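Local coordinates for protein aldehyde dehydrogenase (Bartonella henselae, PDB 3I44) that probably oxidises aldehydes to carboxylic acids with a nicotinamide dinucleotide as hydride acceptor, as other members of the aldehyde dehydrogenase family do, at residues L88-K93 with A215-V220; L206-L211 with G219-I224; K274-I279 with T422-T427; I278-A283 with R444-Q449. The protein carries 1 engineered substitution. One frame throughout, in Å; residues are numbered along the deposited sequence.

In the fold
From the N terminus, interaction 1 opens on helix 84-100 and closes 122 residues later on the loop after helix 202-213. Interaction 2 opens inside the span closed by interaction 1, on helix 202-213, and closes just beyond it on strand 221-223, so the two overlap without nesting; they share Gly219 and Val220 and touch through Leu216. They belong to the probable cofactor-binding domain. Interactions 3 and 4 follow in series, on the opposite side of the chain's centre; the centres of interactions 1 and 3 are about 43 Å apart. Both start from strand 276-279; interaction 3 closes on helix 417-425 and interaction 4 on helix 440-449, so their loops overlap. They tie two helices to the sheet that holds strand 276-279, in the probable catalytic domain.

Interaction 1. Residues L88-K93 with A215-V220; sequences LGFVEK and ALPSGV
With CG opposite the carbonyl carbon (chi1 -79°), Phe90 swings its ring off helix 84-100 toward the loop 215-220, while Leu216, whose CG lies opposite its own backbone N (chi1 -155°), brings CD1 back to meet it. The Leu216 CB points to one side, and the end of the chain makes the approach: CD1 comes within 3.8 Å of Phe90 CG and 3.9 Å of Phe90 CB. The methyl approaches the ring obliquely, nearer CG than the centre, an off-centre CH-pi contact with CD1 4.3 Å from the centroid of the Phe90 ring and 30° from the ring normal. At the far end of the ring Pro217 arrives from the opposite direction, its CD lying over one face, 3.9 Å from Phe90 CZ. The loop begins where helix 202-213 stops: Ala215 has positive phi and closes a Schellman motif, and a type II beta turn from Pro217 to Val220 then leads into strand 221-223 of the probable Rossmann-type cofactor domain. Where one turn gives way to the other the chain passes the phenyl group, and the carbonyl O of Ala215 lies 3.4 Å from Phe90 CE1, approaching the ring obliquely. The next residue on the helix, Val91, faces the other way, onto Ile183 and Leu187 of helix 174-188 and onto helix 117-141. Leu216 and Pro217 also rest on Trp79 of helix 62-79, while Ala215 and Pro217 remain exposed at the surface.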
loop_
_atom_site.group_PDB
_atom_site.type_symbol
_atom_site.label_atom_id
_atom_site.label_comp_id
_atom_site.label_asym_id
_atom_site.label_seq_id
_atom_site.Cartn_x
_atom_site.Cartn_y
_atom_site.Cartn_z
ATOM N N LEU A 88 -19.765 -0.155 -17.372
ATOM C CA LEU A 88 -19.847 1.234 -17.772
ATOM C C LEU A 88 -21.309 1.671 -17.971
ATOM O O LEU A 88 -21.681 2.779 -17.603
ATOM C CB LEU A 88 -19.052 1.481 -19.026
ATOM C CG LEU A 88 -18.992 2.921 -19.532
ATOM C CD1 LEU A 88 -18.300 3.789 -18.510
ATOM C CD2 LEU A 88 -18.249 2.950 -20.905
ATOM N N GLY A 89 -22.129 0.803 -18.547
ATOM C CA GLY A 89 -23.545 1.123 -18.755
ATOM C C GLY A 89 -24.263 1.366 -17.433
ATOM O O GLY A 89 -25.112 2.262 -17.342
ATOM N N PHE A 90 -23.938 0.584 -16.400
ATOM C CA PHE A 90 -24.504 0.877 -15.083
ATOM C C PHE A 90 -24.060 2.229 -14.528
ATOM O O PHE A 90 -24.852 2.949 -13.935
ATOM C CB PHE A 90 -24.185 -0.211 -14.062
ATOM C CG PHE A 90 -25.060 -1.432 -14.192
ATOM C CD1 PHE A 90 -26.419 -1.373 -13.840
ATOM C CD2 PHE A 90 -24.531 -2.634 -14.643
ATOM C CE1 PHE A 90 -27.231 -2.488 -13.958
ATOM C CE2 PHE A 90 -25.344 -3.772 -14.755
ATOM C CZ PHE A 90 -26.685 -3.702 -14.403
ATOM N N VAL A 91 -22.792 2.548 -14.688
ATOM C CA VAL A 91 -22.264 3.838 -14.204
ATOM C C VAL A 91 -22.869 5.037 -14.955
ATOM O O VAL A 91 -23.186 6.067 -14.367
ATOM C CB VAL A 91 -20.733 3.837 -14.250
ATOM C CG1 VAL A 91 -20.139 5.278 -13.970
ATOM C CG2 VAL A 91 -20.241 2.800 -13.230
ATOM N N GLU A 92 -23.101 4.873 -16.247
ATOM C CA GLU A 92 -23.803 5.925 -17.000
ATOM C C GLU A 92 -25.231 6.099 -16.512
ATOM O O GLU A 92 -25.721 7.218 -16.394
ATOM C CB GLU A 92 -23.657 5.694 -18.518
ATOM C CG GLU A 92 -22.132 5.867 -18.953
ATOM C CD GLU A 92 -21.937 5.966 -20.482
ATOM O OE1 GLU A 92 -22.911 5.648 -21.239
ATOM O OE2 GLU A 92 -20.828 6.382 -20.925
ATOM N N LYS A 93 -25.890 4.993 -16.201
ATOM C CA LYS A 93 -27.239 5.030 -15.655
ATOM C C LYS A 93 -27.265 5.695 -14.262
ATOM O O LYS A 93 -28.120 6.532 -13.968
ATOM C CB LYS A 93 -27.814 3.611 -15.593
ATOM C CG LYS A 93 -29.321 3.537 -15.224
ATOM C CD LYS A 93 -30.110 4.577 -16.051
ATOM C CE LYS A 93 -31.421 4.085 -16.585
ATOM N NZ LYS A 93 -31.749 4.839 -17.850
ATOM N N ALA A 215 -30.905 -0.212 -11.014
ATOM C CA ALA A 215 -31.029 -1.661 -11.129
ATOM C C ALA A 215 -29.687 -2.395 -11.058
ATOM O O ALA A 215 -29.507 -3.446 -11.630
ATOM C CB ALA A 215 -31.825 -2.068 -12.410
ATOM N N LEU A 216 -28.759 -1.848 -10.292
ATOM C CA LEU A 216 -27.515 -2.534 -10.001
ATOM C C LEU A 216 -27.873 -3.877 -9.340
ATOM O O LEU A 216 -28.723 -3.907 -8.448
ATOM C CB LEU A 216 -26.670 -1.651 -9.069
ATOM C CG LEU A 216 -25.169 -1.805 -9.041
ATOM C CD1 LEU A 216 -24.512 -1.481 -10.405
ATOM C CD2 LEU A 216 -24.646 -0.959 -7.913
ATOM N N PRO A 217 -27.253 -4.999 -9.786
ATOM C CA PRO A 217 -27.612 -6.317 -9.266
ATOM C C PRO A 217 -27.515 -6.437 -7.755
ATOM O O PRO A 217 -26.630 -5.836 -7.106
ATOM C CB PRO A 217 -26.603 -7.248 -9.928
ATOM C CG PRO A 217 -26.202 -6.564 -11.155
ATOM C CD PRO A 217 -26.200 -5.101 -10.810
ATOM N N SER A 218 -28.431 -7.209 -7.200
ATOM C CA SER A 218 -28.496 -7.421 -5.759
ATOM C C SER A 218 -27.165 -7.836 -5.119
ATOM O O SER A 218 -26.507 -8.792 -5.534
ATOM C CB SER A 218 -29.587 -8.464 -5.465
ATOM O OG SER A 218 -30.841 -7.962 -5.913
ATOM N N GLY A 219 -26.755 -7.105 -4.101
ATOM C CA GLY A 219 -25.568 -7.466 -3.333
ATOM C C GLY A 219 -24.278 -6.815 -3.815
ATOM O O GLY A 219 -23.237 -6.873 -3.111
ATOM N N VAL A 220 -24.311 -6.203 -5.003
ATOM C CA VAL A 220 -23.113 -5.522 -5.522
ATOM C C VAL A 220 -22.757 -4.334 -4.629
ATOM O O VAL A 220 -21.583 -4.130 -4.272
ATOM C CB VAL A 220 -23.335 -5.102 -6.980
ATOM C CG1 VAL A 220 -22.168 -4.286 -7.515
ATOM C CG2 VAL A 220 -23.578 -6.378 -7.852
#

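Interaction 2. Residues L206-L211 with G219-I224; sequences LFAEIL and GVFNLI
Leu211 and Phe221 meet nearly at right angles, the leucine side chain reaching from helix 202-213 across the flat of the phenyl ring. Its CD2 stands 3.4 Å from Phe221 CG, shifted from the ring centre toward the rim that carries CB. The same methyl is 3.8 Å from the centroid of the Phe221 ring and 24° off its normal, a close CH-pi contact over the face. The other branch of Leu211 works within the helix: CD1 lies over a face of the Phe207 ring. With chi1 at -96°, off a staggered value, the leucine sets one methyl on each of two aromatic rings. Ala208, one helical turn earlier, touches Phe221 at the edge, with CB 3.9 Å from CE2. Helix 202-213 is the crossover of a beta-alpha-beta unit between parallel strands 191-195 and 221-223, part of a probable Rossmann-type domain; its segment 206-211 runs back at 153° to strand 221-223, the two axes 9.4 Å apart at their closest. On the strand, Phe221 and Leu223 both face the helix, Leu223 CD1 coming 4.3 Å from Ala208 CB. Asn222 between them points away; its ND2 donates to Gly219 O at 2.8 Å from above the carbonyl plane and also to Met192 O, while OD1 accepts from Asn31 N.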
loop_
_atom_site.group_PDB
_atom_site.type_symbol
_atom_site.label_atom_id
_atom_site.label_comp_id
_atom_site.label_asym_id
_atom_site.label_seq_id
_atom_site.Cartn_x
_atom_site.Cartn_y
_atom_site.Cartn_z
ATOM N N LEU A 206 -29.476 8.295 0.102
ATOM C CA LEU A 206 -30.061 8.708 -1.197
ATOM C C LEU A 206 -29.221 8.144 -2.374
ATOM O O LEU A 206 -29.773 7.692 -3.373
ATOM C CB LEU A 206 -30.194 10.239 -1.279
ATOM C CG LEU A 206 -30.663 10.882 -2.599
ATOM C CD1 LEU A 206 -32.014 10.265 -3.108
ATOM C CD2 LEU A 206 -30.749 12.459 -2.435
ATOM N N PHE A 207 -27.901 8.143 -2.240
ATOM C CA PHE A 207 -27.033 7.543 -3.252
ATOM C C PHE A 207 -27.377 6.066 -3.409
ATOM O O PHE A 207 -27.448 5.547 -4.536
ATOM C CB PHE A 207 -25.560 7.728 -2.903
ATOM C CG PHE A 207 -24.623 7.270 -3.973
ATOM C CD1 PHE A 207 -24.374 8.070 -5.080
ATOM C CD2 PHE A 207 -23.997 6.048 -3.889
ATOM C CE1 PHE A 207 -23.505 7.659 -6.093
ATOM C CE2 PHE A 207 -23.115 5.627 -4.887
ATOM C CZ PHE A 207 -22.868 6.441 -5.983
ATOM N N ALA A 208 -27.650 5.410 -2.281
ATOM C CA ALA A 208 -28.138 4.031 -2.303
ATOM C C ALA A 208 -29.400 3.909 -3.138
ATOM O O ALA A 208 -29.511 2.987 -3.930
ATOM C CB ALA A 208 -28.378 3.490 -0.885
ATOM N N GLU A 209 -30.360 4.809 -2.928
ATOM C CA GLU A 209 -31.583 4.809 -3.741
ATOM C C GLU A 209 -31.299 5.038 -5.219
ATOM O O GLU A 209 -32.004 4.516 -6.065
ATOM C CB GLU A 209 -32.560 5.889 -3.287
ATOM C CG GLU A 209 -33.155 5.682 -1.911
ATOM C CD GLU A 209 -34.109 6.830 -1.537
ATOM O OE1 GLU A 209 -34.874 7.286 -2.390
ATOM O OE2 GLU A 209 -34.061 7.324 -0.418
ATOM N N ILE A 210 -30.329 5.900 -5.526
ATOM C CA ILE A 210 -29.908 6.102 -6.915
ATOM C C ILE A 210 -29.463 4.774 -7.537
ATOM O O ILE A 210 -29.930 4.419 -8.627
ATOM C CB ILE A 210 -28.878 7.207 -7.021
ATOM C CG1 ILE A 210 -29.574 8.539 -6.711
ATOM C CG2 ILE A 210 -28.244 7.303 -8.451
ATOM C CD1 ILE A 210 -28.635 9.709 -6.345
ATOM N N LEU A 211 -28.643 4.008 -6.809
ATOM C CA LEU A 211 -28.062 2.767 -7.314
ATOM C C LEU A 211 -29.147 1.697 -7.465
ATOM O O LEU A 211 -29.159 0.911 -8.395
ATOM C CB LEU A 211 -26.928 2.249 -6.403
ATOM C CG LEU A 211 -25.531 2.658 -6.876
ATOM C CD1 LEU A 211 -25.400 4.184 -6.985
ATOM C CD2 LEU A 211 -24.472 2.075 -5.936
ATOM N N GLY A 219 -26.755 -7.105 -4.101
ATOM C CA GLY A 219 -25.568 -7.466 -3.333
ATOM C C GLY A 219 -24.278 -6.815 -3.815
ATOM O O GLY A 219 -23.237 -6.873 -3.111
ATOM N N VAL A 220 -24.311 -6.203 -5.003
ATOM C CA VAL A 220 -23.113 -5.522 -5.522
ATOM C C VAL A 220 -22.757 -4.334 -4.629
ATOM O O VAL A 220 -21.583 -4.130 -4.272
ATOM C CB VAL A 220 -23.335 -5.102 -6.980
ATOM C CG1 VAL A 220 -22.168 -4.286 -7.515
ATOM C CG2 VAL A 220 -23.578 -6.378 -7.852
ATOM N N PHE A 221 -23.770 -3.556 -4.266
ATOM C CA PHE A 221 -23.581 -2.441 -3.392
ATOM C C PHE A 221 -24.462 -2.586 -2.156
ATOM O O PHE A 221 -25.656 -2.795 -2.275
ATOM C CB PHE A 221 -23.897 -1.123 -4.126
ATOM C CG PHE A 221 -23.928 0.054 -3.222
ATOM C CD1 PHE A 221 -22.750 0.728 -2.887
ATOM C CD2 PHE A 221 -25.135 0.463 -2.637
ATOM C CE1 PHE A 221 -22.772 1.804 -2.006
ATOM C CE2 PHE A 221 -25.176 1.525 -1.765
ATOM C CZ PHE A 221 -23.996 2.217 -1.448
ATOM N N ASN A 222 -23.866 -2.416 -0.972
ATOM C CA ASN A 222 -24.606 -2.542 0.290
ATOM C C ASN A 222 -24.243 -1.392 1.219
ATOM O O ASN A 222 -23.073 -0.968 1.268
ATOM C CB ASN A 222 -24.295 -3.888 0.976
ATOM C CG ASN A 222 -24.486 -5.053 0.061
ATOM O OD1 ASN A 222 -25.586 -5.600 -0.036
ATOM N ND2 ASN A 222 -23.409 -5.428 -0.685
ATOM N N LEU A 223 -25.238 -0.871 1.936
ATOM C CA LEU A 223 -25.045 0.244 2.844
ATOM C C LEU A 223 -25.565 -0.131 4.232
ATOM O O LEU A 223 -26.729 -0.548 4.374
ATOM C CB LEU A 223 -25.720 1.539 2.317
ATOM C CG LEU A 223 -25.573 2.805 3.214
ATOM C CD1 LEU A 223 -25.755 4.105 2.427
ATOM C CD2 LEU A 223 -26.576 2.792 4.374
ATOM N N ILE A 224 -24.683 -0.036 5.218
ATOM C CA ILE A 224 -25.065 -0.147 6.621
ATOM C C ILE A 224 -24.562 1.099 7.342
ATOM O O ILE A 224 -23.467 1.585 7.055
ATOM C CB ILE A 224 -24.503 -1.423 7.318
ATOM C CG1 ILE A 224 -22.968 -1.445 7.275
ATOM C CG2 ILE A 224 -25.123 -2.671 6.701
ATOM C CD1 ILE A 224 -22.323 -2.613 7.989
#

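Interaction 3. Residues K274-I279 with T422-T427; sequences KGANII and TLANDT
Strand 276-279 and the last part of helix 417-425 come nearest at Ala276 and Ala424, with CA atoms 5.3 Å apart, and diverge to 7.4 Å between the CA atoms of Lys274 and Thr427. Two small side chains permit the approach: Ala276 CB meets Ala424 CB at 3.7 Å. Ile278, two residues on along the strand, faces the same way and extends CD1 to 3.9 Å from Ala424 CB. The Ala424 methyl thus has two apolar neighbours, met from directions about at right angles. At the other end the contact is loose, Lys274 CB lying 4.2 Å from Thr427 OG1. The lysine chain bends at its second torsion (chi2 86°) and leads its NZ away to the carbonyl oxygens of Ile399 and Glu402, while Thr427 OG1 is engaged with Tyr429. Strand 276-279 is an interior strand, between 308-312 and 432-436, of the sheet of the probable catalytic domain. The guanidinium of Arg308, on strand 308-312, donates to Lys274 O and to Leu423 O and Ala424 O. The direct contact is thus mainly apolar, while the polar link between the two backbones is indirect, through the Arg308 side chain, which takes up carbonyls of both.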
loop_
_atom_site.group_PDB
_atom_site.type_symbol
_atom_site.label_atom_id
_atom_site.label_comp_id
_atom_site.label_asym_id
_atom_site.label_seq_id
_atom_site.Cartn_x
_atom_site.Cartn_y
_atom_site.Cartn_z
ATOM N N LYS A 274 -2.611 19.898 6.773
ATOM C CA LYS A 274 -2.339 21.221 7.326
ATOM C C LYS A 274 -1.573 22.043 6.278
ATOM O O LYS A 274 -0.440 22.475 6.473
ATOM C CB LYS A 274 -1.608 21.154 8.668
ATOM C CG LYS A 274 -1.544 22.509 9.405
ATOM C CD LYS A 274 -2.792 22.791 10.272
ATOM C CE LYS A 274 -2.895 24.283 10.680
ATOM N NZ LYS A 274 -4.161 24.600 11.381
ATOM N N GLY A 275 -2.270 22.270 5.174
ATOM C CA GLY A 275 -1.708 22.883 3.997
ATOM C C GLY A 275 -1.051 24.212 4.231
ATOM O O GLY A 275 -1.610 25.086 4.898
ATOM N N ALA A 276 0.157 24.349 3.702
ATOM C CA ALA A 276 0.813 25.636 3.621
ATOM C C ALA A 276 0.469 26.322 2.279
ATOM O O ALA A 276 0.382 25.661 1.236
ATOM C CB ALA A 276 2.268 25.457 3.749
ATOM N N ASN A 277 0.246 27.641 2.336
ATOM C CA ASN A 277 0.048 28.522 1.169
ATOM C C ASN A 277 1.149 29.577 1.199
ATOM O O ASN A 277 1.080 30.548 1.995
ATOM C CB ASN A 277 -1.323 29.198 1.222
ATOM C CG ASN A 277 -1.677 29.953 -0.075
ATOM O OD1 ASN A 277 -0.890 29.987 -1.018
ATOM N ND2 ASN A 277 -2.882 30.541 -0.115
ATOM N N ILE A 278 2.167 29.366 0.356
ATOM C CA ILE A 278 3.318 30.226 0.275
ATOM C C ILE A 278 3.055 31.339 -0.728
ATOM O O ILE A 278 2.944 31.102 -1.949
ATOM C CB ILE A 278 4.583 29.475 -0.127
ATOM C CG1 ILE A 278 4.904 28.377 0.884
ATOM C CG2 ILE A 278 5.747 30.454 -0.279
ATOM C CD1 ILE A 278 6.016 27.354 0.403
ATOM N N ILE A 279 2.950 32.557 -0.202
ATOM C CA ILE A 279 2.594 33.742 -1.020
ATOM C C ILE A 279 3.771 34.707 -1.035
ATOM O O ILE A 279 4.165 35.267 -0.013
ATOM C CB ILE A 279 1.338 34.437 -0.518
ATOM C CG1 ILE A 279 0.207 33.402 -0.396
ATOM C CG2 ILE A 279 0.937 35.605 -1.451
ATOM C CD1 ILE A 279 -1.149 33.982 -0.035
ATOM N N THR A 422 11.068 25.346 4.762
ATOM C CA THR A 422 11.211 24.729 6.074
ATOM C C THR A 422 9.905 24.792 6.831
ATOM O O THR A 422 9.440 23.794 7.343
ATOM C CB THR A 422 12.346 25.422 6.911
ATOM O OG1 THR A 422 13.597 25.266 6.227
ATOM C CG2 THR A 422 12.447 24.813 8.348
ATOM N N LEU A 423 9.326 25.980 6.910
ATOM C CA LEU A 423 8.011 26.151 7.534
ATOM C C LEU A 423 6.925 25.283 6.871
ATOM O O LEU A 423 6.170 24.618 7.553
ATOM C CB LEU A 423 7.588 27.621 7.501
ATOM C CG LEU A 423 8.379 28.555 8.431
ATOM C CD1 LEU A 423 8.285 30.017 8.001
ATOM C CD2 LEU A 423 7.883 28.338 9.885
ATOM N N ALA A 424 6.851 25.300 5.543
ATOM C CA ALA A 424 5.834 24.499 4.835
ATOM C C ALA A 424 5.989 23.003 5.158
ATOM O O ALA A 424 4.991 22.277 5.307
ATOM C CB ALA A 424 5.905 24.742 3.327
ATOM N N ASN A 425 7.231 22.540 5.286
ATOM C CA ASN A 425 7.496 21.127 5.569
ATOM C C ASN A 425 7.496 20.749 7.049
ATOM O O ASN A 425 7.646 19.566 7.352
ATOM C CB ASN A 425 8.819 20.637 4.949
ATOM C CG ASN A 425 8.750 20.540 3.458
ATOM O OD1 ASN A 425 7.653 20.466 2.878
ATOM N ND2 ASN A 425 9.913 20.555 2.811
ATOM N N ASP A 426 7.269 21.711 7.943
ATOM C CA ASP A 426 7.250 21.446 9.390
ATOM C C ASP A 426 5.875 20.930 9.841
ATOM O O ASP A 426 5.077 21.628 10.458
ATOM C CB ASP A 426 7.656 22.689 10.172
ATOM C CG ASP A 426 7.681 22.445 11.670
ATOM O OD1 ASP A 426 7.681 21.268 12.069
ATOM O OD2 ASP A 426 7.651 23.427 12.454
ATOM N N THR A 427 5.606 19.693 9.472
ATOM C CA THR A 427 4.315 19.084 9.698
ATOM C C THR A 427 4.473 17.614 9.381
ATOM O O THR A 427 5.371 17.246 8.614
ATOM C CB THR A 427 3.205 19.683 8.783
ATOM O OG1 THR A 427 1.954 19.026 9.072
ATOM C CG2 THR A 427 3.575 19.561 7.209
#

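Interaction 4. Residues I278-A283 with R444-Q449; sequences IIFADA and RRIAAQ
Just before Ile446, which meets Ile278 and Phe280, the carbonyl O of Arg445 takes two N-H groups from one residue: Gln449 NE2 at 3.1 Å, with an N-H...O angle of 155°, and, weakly, Gln449 N at 3.4 Å, whose shorter bond is to Ile446 O. The amide reaches this oxygen from above the carbonyl plane, folding the glutamine back over its own helical turn. Ile446 uses two separate branches. Its CG2, opposite the backbone N, abuts the CD1 of Ile278 at 3.6 Å, whereas CG1 reaches the far end of Phe280, 4.0 Å from CZ, and meets obliquely a ring that also packs edge-to-face with Phe414. Helix 440-449 thereby lies against the end of strand 276-279 in the sheet of the probable catalytic domain. Beyond the strand a type I beta turn from Phe280 to Ala283 is closed by Ala283 N to Phe280 O at 3.0 Å, and within it Asp282 forms a salt bridge to Lys442 and a hydrogen bond to Ser437 OG. The helix also borders the second subunit, where Arg444 forms a salt bridge to the terminal carboxylate of Trp497 of that subunit.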
loop_
_atom_site.group_PDB
_atom_site.type_symbol
_atom_site.label_atom_id
_atom_site.label_comp_id
_atom_site.label_asym_id
_atom_site.label_seq_id
_atom_site.Cartn_x
_atom_site.Cartn_y
_atom_site.Cartn_z
ATOM N N ILE A 278 2.167 29.366 0.356
ATOM C CA ILE A 278 3.318 30.226 0.275
ATOM C C ILE A 278 3.055 31.339 -0.728
ATOM O O ILE A 278 2.944 31.102 -1.949
ATOM C CB ILE A 278 4.583 29.475 -0.127
ATOM C CG1 ILE A 278 4.904 28.377 0.884
ATOM C CG2 ILE A 278 5.747 30.454 -0.279
ATOM C CD1 ILE A 278 6.016 27.354 0.403
ATOM N N ILE A 279 2.950 32.557 -0.202
ATOM C CA ILE A 279 2.594 33.742 -1.020
ATOM C C ILE A 279 3.771 34.707 -1.035
ATOM O O ILE A 279 4.165 35.267 -0.013
ATOM C CB ILE A 279 1.338 34.437 -0.518
ATOM C CG1 ILE A 279 0.207 33.402 -0.396
ATOM C CG2 ILE A 279 0.937 35.605 -1.451
ATOM C CD1 ILE A 279 -1.149 33.982 -0.035
ATOM N N PHE A 280 4.368 34.830 -2.207
ATOM C CA PHE A 280 5.472 35.744 -2.423
ATOM C C PHE A 280 4.958 37.139 -2.737
ATOM O O PHE A 280 3.816 37.307 -3.155
ATOM C CB PHE A 280 6.367 35.245 -3.558
ATOM C CG PHE A 280 7.222 34.083 -3.179
ATOM C CD1 PHE A 280 8.458 34.286 -2.566
ATOM C CD2 PHE A 280 6.787 32.776 -3.398
ATOM C CE1 PHE A 280 9.247 33.230 -2.214
ATOM C CE2 PHE A 280 7.574 31.700 -3.024
ATOM C CZ PHE A 280 8.815 31.920 -2.448
ATOM N N ALA A 281 5.829 38.135 -2.519
ATOM C CA ALA A 281 5.523 39.549 -2.835
ATOM C C ALA A 281 5.119 39.761 -4.313
ATOM O O ALA A 281 4.403 40.704 -4.654
ATOM C CB ALA A 281 6.722 40.465 -2.450
ATOM N N ASP A 282 5.600 38.888 -5.186
ATOM C CA ASP A 282 5.325 39.018 -6.610
ATOM C C ASP A 282 4.145 38.170 -7.061
ATOM O O ASP A 282 3.973 37.953 -8.263
ATOM C CB ASP A 282 6.587 38.746 -7.448
ATOM C CG ASP A 282 7.126 37.276 -7.340
ATOM O OD1 ASP A 282 6.456 36.390 -6.762
ATOM O OD2 ASP A 282 8.240 37.029 -7.862
ATOM N N ALA A 283 3.304 37.726 -6.115
ATOM C CA ALA A 283 2.085 36.993 -6.459
ATOM C C ALA A 283 1.113 37.915 -7.209
ATOM O O ALA A 283 1.177 39.126 -7.068
ATOM C CB ALA A 283 1.420 36.374 -5.204
ATOM N N ARG A 444 8.663 26.737 -9.592
ATOM C CA ARG A 444 9.184 25.411 -9.841
ATOM C C ARG A 444 10.124 24.955 -8.741
ATOM O O ARG A 444 9.994 23.829 -8.272
ATOM C CB ARG A 444 9.884 25.346 -11.194
ATOM C CG ARG A 444 8.928 25.352 -12.337
ATOM C CD ARG A 444 9.672 25.437 -13.648
ATOM N NE ARG A 444 8.778 25.259 -14.781
ATOM C CZ ARG A 444 9.193 25.091 -16.032
ATOM N NH1 ARG A 444 10.485 25.115 -16.317
ATOM N NH2 ARG A 444 8.320 24.896 -16.999
ATOM N N ARG A 445 11.059 25.809 -8.343
ATOM C CA ARG A 445 11.967 25.495 -7.229
ATOM C C ARG A 445 11.215 25.116 -5.955
ATOM O O ARG A 445 11.542 24.115 -5.314
ATOM C CB ARG A 445 12.871 26.674 -6.854
ATOM C CG ARG A 445 13.898 27.068 -7.846
ATOM C CD ARG A 445 14.985 27.988 -7.191
ATOM N NE ARG A 445 14.450 29.313 -6.830
ATOM C CZ ARG A 445 14.325 30.347 -7.661
ATOM N NH1 ARG A 445 14.660 30.252 -8.934
ATOM N NH2 ARG A 445 13.822 31.480 -7.221
ATOM N N ILE A 446 10.235 25.935 -5.581
ATOM C CA ILE A 446 9.475 25.720 -4.351
ATOM C C ILE A 446 8.586 24.463 -4.420
ATOM O O ILE A 446 8.544 23.683 -3.440
ATOM C CB ILE A 446 8.643 26.981 -3.940
ATOM C CG1 ILE A 446 9.542 28.227 -3.810
ATOM C CG2 ILE A 446 7.912 26.735 -2.624
ATOM C CD1 ILE A 446 10.702 28.085 -2.834
ATOM N N ALA A 447 7.899 24.272 -5.555
ATOM C CA ALA A 447 7.064 23.098 -5.797
ATOM C C ALA A 447 7.861 21.792 -5.647
ATOM O O ALA A 447 7.338 20.803 -5.133
ATOM C CB ALA A 447 6.368 23.156 -7.169
ATOM N N ALA A 448 9.111 21.798 -6.096
ATOM C CA ALA A 448 9.959 20.626 -6.019
ATOM C C ALA A 448 10.411 20.326 -4.598
ATOM O O ALA A 448 10.710 19.180 -4.308
ATOM C CB ALA A 448 11.207 20.767 -6.955
ATOM N N GLN A 449 10.472 21.339 -3.726
ATOM C CA GLN A 449 10.954 21.142 -2.375
ATOM C C GLN A 449 9.876 20.854 -1.321
ATOM O O GLN A 449 10.207 20.330 -0.279
ATOM C CB GLN A 449 11.765 22.345 -1.924
ATOM C CG GLN A 449 13.047 22.578 -2.728
ATOM C CD GLN A 449 13.726 23.862 -2.307
ATOM O OE1 GLN A 449 14.309 23.925 -1.242
ATOM N NE2 GLN A 449 13.635 24.899 -3.134
#